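Local coordinates for protein amphiphysin (Drosophila melanogaster, PDB 1URU) that probably binds curved membranes through its dimeric BAR domain, sensing or shaping their curvature during endocytosis, at residues P120-Y124 with S199-F203. Numbering follows the deposited sequence.
Sequences PLNTY and SRILF
Pro120 meets Phe203 with its carbonyl, whose O lies 3.6 Å from CE1 of the ring; the same oxygen accepts the helical bond from Tyr124 N. One residue on, Leu121 brings CD1 to the rim of that ring, 3.7 Å from Phe203 CZ and near the ring plane, while its side chain also packs on Leu56 and Phe60 of helix 35-84. Tyr124 then supplies the main element, an offset stack in which its ring and that of Phe203 are nearly parallel, 7° apart, with centroids 3.8 Å from each other. The two side chains enter from opposing helices; chi1, 166° in Tyr124 and 167° in Phe203, turns each ring away from its own backbone N and out across the gap, and each residue sets its CB over the partner's face as a CH-pi contact. Beyond the stack, Tyr124 OH passes 3.6 Å from Arg200 CB and hydrogen-bonds NE2 of Gln49 on helix 35-84. Replacing Tyr124 by an alanine would probably leave one face of Phe203 without its stacking partner and Gln49 without the hydroxyl it bonds. No hydrogen bond crosses between these antiparallel segments, whose axes come no closer than 12.2 Å; one aromatic ring from each helix, stacked face on face, bridges that spacing, joining helices 92-156 and 172-239 in the coiled-coil of the BAR domain through apolar and pi contacts, with the tyrosine hydroxyl tying in the third helix.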
loop_
_atom_site.group_PDB
_atom_site.type_symbol
_atom_site.label_atom_id
_atom_site.label_comp_id
_atom_site.label_asym_id
_atom_site.label_seq_id
_atom_site.Cartn_x
_atom_site.Cartn_y
_atom_site.Cartn_z
ATOM N N PRO A 120 -19.929 -4.178 -8.294
ATOM C CA PRO A 120 -21.173 -3.525 -7.895
ATOM C C PRO A 120 -21.031 -2.019 -7.822
ATOM O O PRO A 120 -22.005 -1.327 -8.098
ATOM C CB PRO A 120 -21.461 -4.131 -6.510
ATOM C CG PRO A 120 -20.898 -5.446 -6.594
ATOM C CD PRO A 120 -19.598 -5.283 -7.374
ATOM N N LEU A 121 -19.854 -1.515 -7.448
ATOM C CA LEU A 121 -19.663 -0.060 -7.321
ATOM C C LEU A 121 -19.664 0.612 -8.675
ATOM O O LEU A 121 -20.232 1.692 -8.825
ATOM C CB LEU A 121 -18.379 0.260 -6.571
ATOM C CG LEU A 121 -17.998 1.722 -6.306
ATOM C CD1 LEU A 121 -19.126 2.542 -5.678
ATOM C CD2 LEU A 121 -16.714 1.766 -5.444
ATOM N N ASN A 122 -19.037 -0.058 -9.646
ATOM C CA ASN A 122 -18.940 0.424 -11.026
ATOM C C ASN A 122 -20.298 0.333 -11.700
ATOM O O ASN A 122 -20.618 1.176 -12.526
ATOM C CB ASN A 122 -17.900 -0.371 -11.845
ATOM C CG ASN A 122 -16.447 -0.040 -11.473
ATOM O OD1 ASN A 122 -16.130 1.028 -10.962
ATOM N ND2 ASN A 122 -15.565 -0.978 -11.739
ATOM N N THR A 123 -21.092 -0.671 -11.322
ATOM C CA THR A 123 -22.440 -0.866 -11.873
ATOM C C THR A 123 -23.465 0.161 -11.344
ATOM O O THR A 123 -24.276 0.695 -12.094
ATOM C CB THR A 123 -22.917 -2.291 -11.570
ATOM O OG1 THR A 123 -22.194 -3.217 -12.379
ATOM C CG2 THR A 123 -24.336 -2.510 -11.994
ATOM N N TYR A 124 -23.411 0.415 -10.049
ATOM C CA TYR A 124 -24.276 1.373 -9.398
ATOM C C TYR A 124 -23.901 2.756 -9.863
ATOM O O TYR A 124 -24.761 3.598 -10.119
ATOM C CB TYR A 124 -24.126 1.253 -7.882
ATOM C CG TYR A 124 -24.693 2.387 -7.060
ATOM C CD1 TYR A 124 -26.065 2.462 -6.760
ATOM C CD2 TYR A 124 -23.853 3.373 -6.552
ATOM C CE1 TYR A 124 -26.575 3.520 -5.985
ATOM C CE2 TYR A 124 -24.338 4.411 -5.786
ATOM C CZ TYR A 124 -25.688 4.487 -5.487
ATOM O OH TYR A 124 -26.111 5.531 -4.685
ATOM N N SER A 199 -32.677 3.677 -3.423
ATOM C CA SER A 199 -31.687 2.625 -3.636
ATOM C C SER A 199 -30.330 2.898 -2.972
ATOM O O SER A 199 -29.642 1.957 -2.608
ATOM C CB SER A 199 -31.473 2.367 -5.126
ATOM O OG SER A 199 -30.844 3.468 -5.748
ATOM N N ARG A 200 -29.965 4.168 -2.779
ATOM C CA ARG A 200 -28.661 4.533 -2.187
ATOM C C ARG A 200 -28.318 3.821 -0.871
ATOM O O ARG A 200 -27.160 3.499 -0.640
ATOM C CB ARG A 200 -28.508 6.072 -2.031
ATOM C CG ARG A 200 -28.852 6.646 -0.658
ATOM C CD ARG A 200 -29.141 8.153 -0.606
ATOM N NE ARG A 200 -30.556 8.358 -0.250
ATOM C CZ ARG A 200 -31.003 8.921 0.871
ATOM N NH1 ARG A 200 -30.176 9.426 1.775
ATOM N NH2 ARG A 200 -32.310 9.013 1.066
ATOM N N ILE A 201 -29.306 3.605 -0.009
ATOM C CA ILE A 201 -29.067 3.037 1.312
ATOM C C ILE A 201 -28.702 1.582 1.133
ATOM O O ILE A 201 -27.648 1.149 1.578
ATOM C CB ILE A 201 -30.328 3.121 2.220
ATOM C CG1 ILE A 201 -30.674 4.565 2.593
ATOM C CG2 ILE A 201 -30.125 2.308 3.518
ATOM C CD1 ILE A 201 -32.168 4.772 2.888
ATOM N N LEU A 202 -29.585 0.834 0.483
ATOM C CA LEU A 202 -29.366 -0.586 0.254
ATOM C C LEU A 202 -28.055 -0.847 -0.500
ATOM O O LEU A 202 -27.346 -1.807 -0.203
ATOM C CB LEU A 202 -30.545 -1.217 -0.511
ATOM C CG LEU A 202 -30.411 -2.714 -0.859
ATOM C CD1 LEU A 202 -30.453 -3.587 0.393
ATOM C CD2 LEU A 202 -31.479 -3.140 -1.878
ATOM N N PHE A 203 -27.740 -0.008 -1.483
ATOM C CA PHE A 203 -26.492 -0.169 -2.180
ATOM C C PHE A 203 -25.319 -0.106 -1.220
ATOM O O PHE A 203 -24.438 -0.951 -1.254
ATOM C CB PHE A 203 -26.260 0.885 -3.239
ATOM C CG PHE A 203 -24.847 0.876 -3.726
ATOM C CD1 PHE A 203 -24.371 -0.229 -4.436
ATOM C CD2 PHE A 203 -23.972 1.893 -3.383
ATOM C CE1 PHE A 203 -23.066 -0.294 -4.860
ATOM C CE2 PHE A 203 -22.662 1.850 -3.802
ATOM C CZ PHE A 203 -22.198 0.742 -4.540
#